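Local coordinates for putative adenosine kinase (Schistosoma mansoni, PDB 3VAS), which probably catalyses the phosphorylation of adenosine to AMP, as an adenosine kinase of the ribokinase (pfkB) family, at residues Ala165-Glu168 / Val172-Leu175; Ala200-Ser203 / Glu207-Phe210; Glu226-Ile231 / Glu245-Val250; His300-Glu305 / Pro335-Leu340. All coordinates share one frame; numbering follows the deposited sequence.

In the fold
All four contacts belong to the ribokinase-like fold; 1, 3 and 4 are buried, contact 2 only partly. Contacts 1 and 2 meet where the Trp173 indole reaches the His202 ring; contact 2 then passes on to contact 3 through Met230, whose CE packs on Phe210 and Ala200. Contact 4 stands apart, its nearest atoms about 10 Å from those of contact 2. The chemistry varies: contact 1 links two helices without a hydrogen bond between its segments, contact 2 adds an alanine-on-phenylalanine contact to the polar bonds that end a helix, contact 3 hangs on one hydrogen bond from a buried tyrosine to an aspartate, and contact 4 is apolar, with exposed Ile337 at its margin.

Contact 1: Ala165-Glu168 / Val172-Leu175; sequences AHIE and VWSL
Val172 CB sits 3.6 Å from the carbonyl oxygen of His166, where the chain leaves the short helix 164-167 and enters helix 170-178. From this branch point the two methyl groups part. CG1, anti to the backbone N (chi1 176°), lies 3.7 Å from Ile167 O, and so covers the last carbonyl of the preceding helical turn. CG2 turns the other way: it also touches His166 O, at 3.6 Å, and it lies over one face of the imidazole, 4.2 Å from His166 CE1, with the two side chains roughly at right angles. The ring itself is held from outside the pair, since His166 NE2 is hydrogen-bonded to Glu128 O on strand 126-131.

Together the segments form a tight connection between consecutive helices, packed on the strands of the ribokinase-like fold; Val172 and His166 both touch Val104 of strand 101-107, while Ile167 reaches Met30 of strand 27-40. Next along the chain, Trp173 takes over. Its backbone N approaches Ile167 O at 3.3 Å, but the angle is too poor for a hydrogen bond, and the same oxygen lies near the plane of the indole at its edge. Ile167 CG2 meets the six-membered ring of that indole at CE3, 4.0 Å away. Farther out, the indole makes a cation-pi contact with Lys198 and an edge-to-face contact with His202. Lys198 also forms a salt bridge with Glu168 OE2, thereby linking both segments to helix 189-205.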
loop_
_atom_site.group_PDB
_atom_site.type_symbol
_atom_site.label_atom_id
_atom_site.label_comp_id
_atom_site.label_asym_id
_atom_site.label_seq_id
_atom_site.Cartn_x
_atom_site.Cartn_y
_atom_site.Cartn_z
ATOM N N ALA A 165 -0.864 2.091 -22.012
ATOM C CA ALA A 165 -1.097 3.181 -22.953
ATOM C C ALA A 165 -1.235 4.532 -22.258
ATOM O O ALA A 165 -0.750 5.547 -22.760
ATOM C CB ALA A 165 -2.330 2.900 -23.812
ATOM N N HIS A 166 -1.905 4.547 -21.110
ATOM C CA HIS A 166 -2.119 5.793 -20.383
ATOM C C HIS A 166 -0.833 6.229 -19.702
ATOM O O HIS A 166 -0.501 7.412 -19.669
ATOM C CB HIS A 166 -3.226 5.627 -19.349
ATOM C CG HIS A 166 -3.307 6.757 -18.373
ATOM N ND1 HIS A 166 -3.892 7.967 -18.682
ATOM C CD2 HIS A 166 -2.861 6.867 -17.099
ATOM C CE1 HIS A 166 -3.810 8.771 -17.636
ATOM N NE2 HIS A 166 -3.188 8.129 -16.664
ATOM N N ILE A 167 -0.113 5.253 -19.164
ATOM C CA ILE A 167 1.152 5.491 -18.484
ATOM C C ILE A 167 2.226 5.995 -19.451
ATOM O O ILE A 167 3.081 6.798 -19.078
ATOM C CB ILE A 167 1.622 4.208 -17.768
ATOM C CG1 ILE A 167 0.630 3.840 -16.660
ATOM C CG2 ILE A 167 3.016 4.374 -17.191
ATOM C CD1 ILE A 167 0.858 2.469 -16.061
ATOM N N GLU A 168 2.161 5.548 -20.701
ATOM C CA GLU A 168 3.193 5.883 -21.679
ATOM C C GLU A 168 2.942 7.186 -22.435
ATOM O O GLU A 168 3.745 7.575 -23.286
ATOM C CB GLU A 168 3.408 4.728 -22.661
ATOM C CG GLU A 168 4.097 3.521 -22.046
ATOM C CD GLU A 168 4.359 2.417 -23.051
ATOM O OE1 GLU A 168 3.540 2.241 -23.982
ATOM O OE2 GLU A 168 5.391 1.727 -22.913
ATOM N N VAL A 172 2.457 11.871 -18.969
ATOM C CA VAL A 172 2.409 11.024 -17.785
ATOM C C VAL A 172 3.757 10.345 -17.544
ATOM O O VAL A 172 4.243 10.291 -16.410
ATOM C CB VAL A 172 1.301 9.954 -17.881
ATOM C CG1 VAL A 172 1.355 9.029 -16.671
ATOM C CG2 VAL A 172 -0.066 10.611 -17.989
ATOM N N TRP A 173 4.367 9.838 -18.612
ATOM C CA TRP A 173 5.664 9.189 -18.485
ATOM C C TRP A 173 6.724 10.155 -17.964
ATOM O O TRP A 173 7.703 9.735 -17.346
ATOM C CB TRP A 173 6.118 8.571 -19.811
ATOM C CG TRP A 173 7.382 7.789 -19.656
ATOM C CD1 TRP A 173 8.623 8.132 -20.114
ATOM C CD2 TRP A 173 7.540 6.544 -18.964
ATOM N NE1 TRP A 173 9.539 7.170 -19.760
ATOM C CE2 TRP A 173 8.899 6.184 -19.053
ATOM C CE3 TRP A 173 6.659 5.693 -18.285
ATOM C CZ2 TRP A 173 9.402 5.014 -18.487
ATOM C CZ3 TRP A 173 7.160 4.530 -17.720
ATOM C CH2 TRP A 173 8.519 4.201 -17.826
ATOM N N SER A 174 6.524 11.448 -18.205
ATOM C CA SER A 174 7.457 12.461 -17.717
ATOM C C SER A 174 7.465 12.553 -16.185
ATOM O O SER A 174 8.458 12.964 -15.592
ATOM C CB SER A 174 7.171 13.831 -18.344
ATOM O OG SER A 174 5.992 14.401 -17.812
ATOM N N LEU A 175 6.360 12.173 -15.550
ATOM C CA LEU A 175 6.318 12.088 -14.088
ATOM C C LEU A 175 7.179 10.928 -13.588
ATOM O O LEU A 175 7.767 10.997 -12.506
ATOM C CB LEU A 175 4.881 11.924 -13.584
ATOM C CG LEU A 175 3.901 13.064 -13.874
ATOM C CD1 LEU A 175 2.518 12.712 -13.354
ATOM C CD2 LEU A 175 4.393 14.367 -13.267
#

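Contact 2: Ala200-Ser203 / Glu207-Phe210; sequences AKHS and EKLF
Lys208 NZ donates to His202 NE2 over 2.9 Å, and the ammonium lies close to the imidazole plane, only 13° out of it. The lysine chain is fully extended beyond CG, which carries its tip back along the end of the helix to the ring; His202 for its part is trans about its first torsion (chi1 169°), bringing its imidazole forward to meet it. Ala179 O, Glu177 O and Tyr182 OH also bond to NZ, so four acceptors surround the ammonium and share its three N-H groups, which probably suits a buried charge.

Ser203 OG fits between Lys208 CB and Phe210 CB, 3.5 Å from each. A chi1 of -170° swings the Phe210 ring toward the helix, where Ala200 CB rests over one face, 4.2 Å from the centroid and displaced toward the rim, in a CH-pi contact. Met230 of helix 224-231 also packs on this ring.

Lys208 N bonds almost straight to Ser203 O, at 2.9 Å and 178°. With Glu207 in a positive-phi conformation and bonding through its N to Leu204 O, this is a Schellman motif closing helix 189-205 in the beta-alpha-beta unit 181-185, 189-205, 209-213.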
loop_
_atom_site.group_PDB
_atom_site.type_symbol
_atom_site.label_atom_id
_atom_site.label_comp_id
_atom_site.label_asym_id
_atom_site.label_seq_id
_atom_site.Cartn_x
_atom_site.Cartn_y
_atom_site.Cartn_z
ATOM N N ALA A 200 9.306 -0.434 -12.885
ATOM C CA ALA A 200 10.330 -1.120 -12.103
ATOM C C ALA A 200 11.641 -1.277 -12.880
ATOM O O ALA A 200 12.724 -1.066 -12.335
ATOM C CB ALA A 200 9.822 -2.476 -11.627
ATOM N N LYS A 201 11.537 -1.648 -14.152
ATOM C CA LYS A 201 12.715 -1.766 -15.007
ATOM C C LYS A 201 13.390 -0.412 -15.222
ATOM O O LYS A 201 14.618 -0.323 -15.235
ATOM C CB LYS A 201 12.357 -2.398 -16.352
ATOM C CG LYS A 201 11.928 -3.846 -16.246
ATOM C CD LYS A 201 11.491 -4.399 -17.583
ATOM C CE LYS A 201 11.057 -5.846 -17.445
ATOM N NZ LYS A 201 10.429 -6.344 -18.697
ATOM N N HIS A 202 12.585 0.633 -15.397
ATOM C CA HIS A 202 13.116 1.985 -15.540
ATOM C C HIS A 202 13.909 2.389 -14.299
ATOM O O HIS A 202 14.993 2.962 -14.406
ATOM C CB HIS A 202 11.991 2.989 -15.798
ATOM C CG HIS A 202 12.425 4.419 -15.692
ATOM N ND1 HIS A 202 12.946 5.122 -16.757
ATOM C CD2 HIS A 202 12.422 5.274 -14.641
ATOM C CE1 HIS A 202 13.243 6.350 -16.368
ATOM N NE2 HIS A 202 12.934 6.468 -15.089
ATOM N N SER A 203 13.367 2.079 -13.126
ATOM C CA SER A 203 14.034 2.389 -11.863
ATOM C C SER A 203 15.400 1.712 -11.755
ATOM O O SER A 203 16.406 2.371 -11.498
ATOM C CB SER A 203 13.152 1.999 -10.672
ATOM O OG SER A 203 13.818 2.230 -9.437
ATOM N N GLU A 207 19.147 3.304 -11.610
ATOM C CA GLU A 207 19.622 3.278 -10.225
ATOM C C GLU A 207 18.798 4.166 -9.299
ATOM O O GLU A 207 19.342 4.898 -8.472
ATOM C CB GLU A 207 21.108 3.641 -10.140
ATOM C CG GLU A 207 22.044 2.480 -10.456
ATOM C CD GLU A 207 21.855 1.308 -9.504
ATOM O OE1 GLU A 207 22.102 1.479 -8.289
ATOM O OE2 GLU A 207 21.450 0.218 -9.967
ATOM N N LYS A 208 17.483 4.095 -9.449
ATOM C CA LYS A 208 16.572 4.837 -8.595
ATOM C C LYS A 208 16.103 3.960 -7.442
ATOM O O LYS A 208 16.543 2.818 -7.303
ATOM C CB LYS A 208 15.381 5.351 -9.405
ATOM C CG LYS A 208 15.769 6.316 -10.518
ATOM C CD LYS A 208 14.553 6.788 -11.298
ATOM C CE LYS A 208 14.940 7.764 -12.401
ATOM N NZ LYS A 208 13.749 8.401 -13.023
ATOM N N LEU A 209 15.209 4.492 -6.617
ATOM C CA LEU A 209 14.728 3.759 -5.452
ATOM C C LEU A 209 13.311 3.239 -5.659
ATOM O O LEU A 209 12.355 4.015 -5.685
ATOM C CB LEU A 209 14.775 4.645 -4.205
ATOM C CG LEU A 209 14.520 3.905 -2.893
ATOM C CD1 LEU A 209 15.764 3.106 -2.478
ATOM C CD2 LEU A 209 14.089 4.867 -1.793
ATOM N N PHE A 210 13.174 1.925 -5.790
ATOM C CA PHE A 210 11.865 1.319 -5.992
ATOM C C PHE A 210 11.404 0.596 -4.733
ATOM O O PHE A 210 12.055 -0.339 -4.275
ATOM C CB PHE A 210 11.891 0.350 -7.179
ATOM C CG PHE A 210 10.524 -0.135 -7.594
ATOM C CD1 PHE A 210 9.807 0.537 -8.572
ATOM C CD2 PHE A 210 9.956 -1.252 -6.999
ATOM C CE1 PHE A 210 8.550 0.101 -8.955
ATOM C CE2 PHE A 210 8.700 -1.695 -7.377
ATOM C CZ PHE A 210 7.993 -1.014 -8.356
#

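Contact 3: Glu226-Ile231 / Glu245-Val250; sequences EVDEMI and EAYGEV
Tyr247 OH donates a short hydrogen bond to Asp228 OD1, 2.6 Å long, and this bond is the polar core of the contact. The oxygen is met on its syn side, with the hydroxyl oxygen 30° out of the carboxylate plane, while the carboxylate and ring planes are 71° apart. Asp228 OD2 is bonded in turn to His251 NE2, so both carboxylate oxygens have a partner; His251 also stacks on the Tyr247 ring and probably helps to fix its rotation.

Both apolar contacts fall on CE1 of the phenol ring. Val227 CG1 lies at the ring edge, 4.1 Å from Tyr247 CE1, and Ile231 CD1 reaches out from the facing helix to within 3.9 Å of that same CE1. Directed away from its own helix by a trans first torsion, Tyr247 spans the distance between the two helices.

The separation is large, for the segment axes approach no closer than 12.8 Å and run at 104° to each other, so a single long side chain does most of the bridging. Around it, Tyr247 also touches Thr261 and Tyr264 of helix 257-267 and Ser220 of helix 217-222, whereas segment 226-231 packs on helix 189-205 through Glu226 and Met230.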
loop_
_atom_site.group_PDB
_atom_site.type_symbol
_atom_site.label_atom_id
_atom_site.label_comp_id
_atom_site.label_asym_id
_atom_site.label_seq_id
_atom_site.Cartn_x
_atom_site.Cartn_y
_atom_site.Cartn_z
ATOM N N GLU A 226 4.622 -12.934 -10.119
ATOM C CA GLU A 226 4.658 -11.471 -10.186
ATOM C C GLU A 226 5.311 -10.837 -8.952
ATOM O O GLU A 226 6.045 -9.850 -9.069
ATOM C CB GLU A 226 3.252 -10.890 -10.385
ATOM C CG GLU A 226 2.600 -11.194 -11.744
ATOM C CD GLU A 226 1.694 -12.419 -11.706
ATOM O OE1 GLU A 226 1.919 -13.306 -10.856
ATOM O OE2 GLU A 226 0.748 -12.490 -12.517
ATOM N N VAL A 227 5.034 -11.387 -7.770
ATOM C CA VAL A 227 5.628 -10.860 -6.543
ATOM C C VAL A 227 7.149 -11.010 -6.582
ATOM O O VAL A 227 7.884 -10.066 -6.291
ATOM C CB VAL A 227 5.066 -11.542 -5.269
ATOM C CG1 VAL A 227 5.860 -11.107 -4.029
ATOM C CG2 VAL A 227 3.576 -11.232 -5.097
ATOM N N ASP A 228 7.617 -12.193 -6.963
ATOM C CA ASP A 228 9.052 -12.446 -6.997
ATOM C C ASP A 228 9.738 -11.636 -8.084
ATOM O O ASP A 228 10.883 -11.214 -7.923
ATOM C CB ASP A 228 9.348 -13.937 -7.171
ATOM C CG ASP A 228 9.183 -14.714 -5.880
ATOM O OD1 ASP A 228 9.100 -14.077 -4.804
ATOM O OD2 ASP A 228 9.145 -15.961 -5.942
ATOM N N GLU A 229 9.045 -11.416 -9.195
ATOM C CA GLU A 229 9.624 -10.598 -10.248
ATOM C C GLU A 229 9.774 -9.152 -9.774
ATOM O O GLU A 229 10.810 -8.526 -10.000
ATOM C CB GLU A 229 8.808 -10.666 -11.538
ATOM C CG GLU A 229 9.447 -9.880 -12.672
ATOM C CD GLU A 229 8.882 -10.226 -14.040
ATOM O OE1 GLU A 229 7.655 -10.430 -14.160
ATOM O OE2 GLU A 229 9.675 -10.292 -15.001
ATOM N N MET A 230 8.743 -8.634 -9.111
ATOM C CA MET A 230 8.790 -7.282 -8.558
ATOM C C MET A 230 9.907 -7.121 -7.519
ATOM O O MET A 230 10.640 -6.134 -7.540
ATOM C CB MET A 230 7.437 -6.889 -7.961
ATOM C CG MET A 230 6.333 -6.707 -8.999
ATOM S SD MET A 230 6.787 -5.552 -10.309
ATOM C CE MET A 230 6.944 -4.045 -9.379
ATOM N N ILE A 231 10.033 -8.093 -6.620
ATOM C CA ILE A 231 11.100 -8.072 -5.628
ATOM C C ILE A 231 12.463 -7.913 -6.305
ATOM O O ILE A 231 13.332 -7.194 -5.803
ATOM C CB ILE A 231 11.074 -9.331 -4.730
ATOM C CG1 ILE A 231 9.823 -9.321 -3.843
ATOM C CG2 ILE A 231 12.316 -9.406 -3.863
ATOM C CD1 ILE A 231 9.685 -10.543 -2.959
ATOM N N GLU A 245 4.275 -15.033 6.208
ATOM C CA GLU A 245 3.883 -16.420 6.444
ATOM C C GLU A 245 3.388 -17.079 5.154
ATOM O O GLU A 245 3.795 -18.189 4.820
ATOM C CB GLU A 245 2.796 -16.493 7.516
ATOM C CG GLU A 245 2.773 -17.798 8.292
ATOM C CD GLU A 245 3.610 -17.736 9.557
ATOM O OE1 GLU A 245 3.485 -16.741 10.301
ATOM O OE2 GLU A 245 4.391 -18.680 9.806
ATOM N N ALA A 246 2.522 -16.386 4.424
ATOM C CA ALA A 246 1.993 -16.927 3.179
ATOM C C ALA A 246 3.091 -17.035 2.125
ATOM O O ALA A 246 3.151 -18.012 1.384
ATOM C CB ALA A 246 0.842 -16.083 2.675
ATOM N N TYR A 247 3.963 -16.030 2.070
ATOM C CA TYR A 247 5.091 -16.046 1.143
ATOM C C TYR A 247 6.006 -17.225 1.450
ATOM O O TYR A 247 6.432 -17.957 0.546
ATOM C CB TYR A 247 5.883 -14.742 1.247
ATOM C CG TYR A 247 7.038 -14.629 0.273
ATOM C CD1 TYR A 247 6.905 -13.905 -0.907
ATOM C CD2 TYR A 247 8.263 -15.232 0.536
ATOM C CE1 TYR A 247 7.956 -13.793 -1.797
ATOM C CE2 TYR A 247 9.318 -15.130 -0.356
ATOM C CZ TYR A 247 9.158 -14.408 -1.519
ATOM O OH TYR A 247 10.204 -14.299 -2.407
ATOM N N GLY A 248 6.310 -17.396 2.733
ATOM C CA GLY A 248 7.196 -18.451 3.178
ATOM C C GLY A 248 6.680 -19.831 2.826
ATOM O O GLY A 248 7.427 -20.659 2.300
ATOM N N GLU A 249 5.405 -20.077 3.113
ATOM C CA GLU A 249 4.801 -21.373 2.824
ATOM C C GLU A 249 4.892 -21.720 1.340
ATOM O O GLU A 249 5.284 -22.833 0.974
ATOM C CB GLU A 249 3.340 -21.414 3.274
ATOM C CG GLU A 249 2.638 -22.706 2.869
ATOM C CD GLU A 249 1.195 -22.772 3.323
ATOM O OE1 GLU A 249 0.590 -23.861 3.208
ATOM O OE2 GLU A 249 0.665 -21.741 3.789
ATOM N N VAL A 250 4.536 -20.760 0.494
ATOM C CA VAL A 250 4.575 -20.955 -0.951
ATOM C C VAL A 250 5.991 -21.282 -1.439
ATOM O O VAL A 250 6.166 -21.962 -2.447
ATOM C CB VAL A 250 4.002 -19.725 -1.698
ATOM C CG1 VAL A 250 4.137 -19.883 -3.198
ATOM C CG2 VAL A 250 2.547 -19.526 -1.325
#

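Contact 4: His300-Glu305 / Pro335-Leu340; sequences HQFMVE and PMITSL
Strand 300-302 faces the first two turns of helix 336-351 with its backbone well separated, the nearest CA atoms, those of Phe302 and Leu340, being 8.1 Å apart. Phe302 fills that distance. A chi1 of 178° extends the ring away from the strand backbone to the helix. Leu340 lies over one face: its CB stands 3.8 Å from the ring centroid and 14° off the normal, a CH-pi contact, while CD1 slides along to the base of the ring, 3.6 Å from Phe302 CD1, so leucine and phenylalanine overlap head to tail. Ile337, one turn earlier, meets the ring at its edge instead, with CG2 4.0 Å from Phe302 CE1.

This joins the short strand paired antiparallel with strand 287-293 to the last helix of the ribokinase-like fold. Tyr291 of strand 287-293 packs against the helix, touching Met336, Ile337 and Leu340, while His341 sets its ring edge-to-face with Phe302.

Within the helix start, the carbonyl oxygen of Pro335, the N-cap residue, accepts from Ser339 N and from Ser339 OG, at 3.1 Å for the latter. The hydroxyl approaches from above the carbonyl plane. Ser339 is buried and packs against Phe326, Asp329 and Tyr330 of helix 318-330, and Leu340 reaches Phe326 as well.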
loop_
_atom_site.group_PDB
_atom_site.type_symbol
_atom_site.label_atom_id
_atom_site.label_comp_id
_atom_site.label_asym_id
_atom_site.label_seq_id
_atom_site.Cartn_x
_atom_site.Cartn_y
_atom_site.Cartn_z
ATOM N N HIS A 300 17.245 -8.082 12.578
ATOM C CA HIS A 300 17.086 -7.259 13.770
ATOM C C HIS A 300 15.626 -7.078 14.173
ATOM O O HIS A 300 14.752 -6.936 13.323
ATOM C CB HIS A 300 17.711 -5.878 13.553
ATOM C CG HIS A 300 19.111 -5.920 13.029
ATOM N ND1 HIS A 300 20.181 -6.332 13.796
ATOM C CD2 HIS A 300 19.617 -5.603 11.815
ATOM C CE1 HIS A 300 21.285 -6.268 13.074
ATOM N NE2 HIS A 300 20.972 -5.825 11.869
ATOM N N GLN A 301 15.377 -7.080 15.478
ATOM C CA GLN A 301 14.085 -6.694 16.020
ATOM C C GLN A 301 14.098 -5.207 16.350
ATOM O O GLN A 301 15.121 -4.661 16.758
ATOM C CB GLN A 301 13.784 -7.452 17.309
ATOM C CG GLN A 301 13.780 -8.953 17.217
ATOM C CD GLN A 301 13.589 -9.588 18.585
ATOM O OE1 GLN A 301 12.471 -9.668 19.098
ATOM N NE2 GLN A 301 14.687 -10.020 19.191
ATOM N N PHE A 302 12.952 -4.561 16.185
ATOM C CA PHE A 302 12.800 -3.162 16.554
ATOM C C PHE A 302 11.548 -3.062 17.408
ATOM O O PHE A 302 10.443 -3.340 16.937
ATOM C CB PHE A 302 12.683 -2.298 15.299
ATOM C CG PHE A 302 12.479 -0.829 15.573
ATOM C CD1 PHE A 302 13.564 0.013 15.761
ATOM C CD2 PHE A 302 11.202 -0.286 15.614
ATOM C CE1 PHE A 302 13.382 1.365 15.994
ATOM C CE2 PHE A 302 11.011 1.066 15.848
ATOM C CZ PHE A 302 12.104 1.892 16.038
ATOM N N MET A 303 11.723 -2.688 18.671
ATOM C CA MET A 303 10.602 -2.629 19.602
ATOM C C MET A 303 9.609 -1.546 19.203
ATOM O O MET A 303 9.996 -0.482 18.727
ATOM C CB MET A 303 11.092 -2.394 21.027
ATOM C CG MET A 303 10.064 -2.746 22.085
ATOM S SD MET A 303 10.556 -4.181 23.052
ATOM C CE MET A 303 12.031 -3.555 23.842
ATOM N N VAL A 304 8.326 -1.830 19.399
ATOM C CA VAL A 304 7.256 -0.932 18.979
ATOM C C VAL A 304 6.429 -0.475 20.184
ATOM O O VAL A 304 6.151 -1.264 21.089
ATOM C CB VAL A 304 6.359 -1.616 17.907
ATOM C CG1 VAL A 304 4.997 -0.954 17.813
ATOM C CG2 VAL A 304 7.061 -1.620 16.553
ATOM N N GLU A 305 6.064 0.807 20.194
ATOM C CA GLU A 305 5.268 1.394 21.271
ATOM C C GLU A 305 3.983 0.612 21.544
ATOM O O GLU A 305 3.160 0.414 20.647
ATOM C CB GLU A 305 4.933 2.854 20.953
ATOM N N PRO A 335 18.869 8.239 9.087
ATOM C CA PRO A 335 19.326 6.848 9.230
ATOM C C PRO A 335 18.193 5.857 9.490
ATOM O O PRO A 335 17.069 6.258 9.798
ATOM C CB PRO A 335 20.279 6.901 10.433
ATOM C CG PRO A 335 20.019 8.216 11.097
ATOM C CD PRO A 335 19.545 9.146 10.027
ATOM N N MET A 336 18.516 4.572 9.364
ATOM C CA MET A 336 17.550 3.478 9.464
ATOM C C MET A 336 16.654 3.530 10.701
ATOM O O MET A 336 15.431 3.439 10.589
ATOM C CB MET A 336 18.287 2.134 9.432
ATOM C CG MET A 336 17.382 0.925 9.576
ATOM S SD MET A 336 16.400 0.655 8.094
ATOM C CE MET A 336 15.261 -0.608 8.653
ATOM N N ILE A 337 17.264 3.665 11.875
ATOM C CA ILE A 337 16.517 3.626 13.131
ATOM C C ILE A 337 15.580 4.827 13.271
ATOM O O ILE A 337 14.418 4.682 13.659
ATOM C CB ILE A 337 17.460 3.549 14.350
ATOM C CG1 ILE A 337 18.318 2.282 14.281
ATOM C CG2 ILE A 337 16.662 3.573 15.650
ATOM C CD1 ILE A 337 17.526 0.998 14.421
ATOM N N THR A 338 16.099 6.009 12.949
ATOM C CA THR A 338 15.302 7.229 12.953
ATOM C C THR A 338 14.089 7.072 12.036
ATOM O O THR A 338 12.975 7.459 12.391
ATOM C CB THR A 338 16.149 8.442 12.506
ATOM O OG1 THR A 338 17.220 8.646 13.439
ATOM C CG2 THR A 338 15.299 9.710 12.421
ATOM N N SER A 339 14.310 6.479 10.866
ATOM C CA SER A 339 13.240 6.271 9.893
ATOM C C SER A 339 12.183 5.287 10.397
ATOM O O SER A 339 10.987 5.475 10.155
ATOM C CB SER A 339 13.813 5.797 8.555
ATOM O OG SER A 339 14.631 6.793 7.963
ATOM N N LEU A 340 12.627 4.244 11.097
ATOM C CA LEU A 340 11.706 3.279 11.696
ATOM C C LEU A 340 10.795 3.940 12.731
ATOM O O LEU A 340 9.600 3.657 12.777
ATOM C CB LEU A 340 12.460 2.103 12.326
ATOM C CG LEU A 340 13.155 1.143 11.358
ATOM C CD1 LEU A 340 13.850 0.028 12.125
ATOM C CD2 LEU A 340 12.152 0.569 10.354
#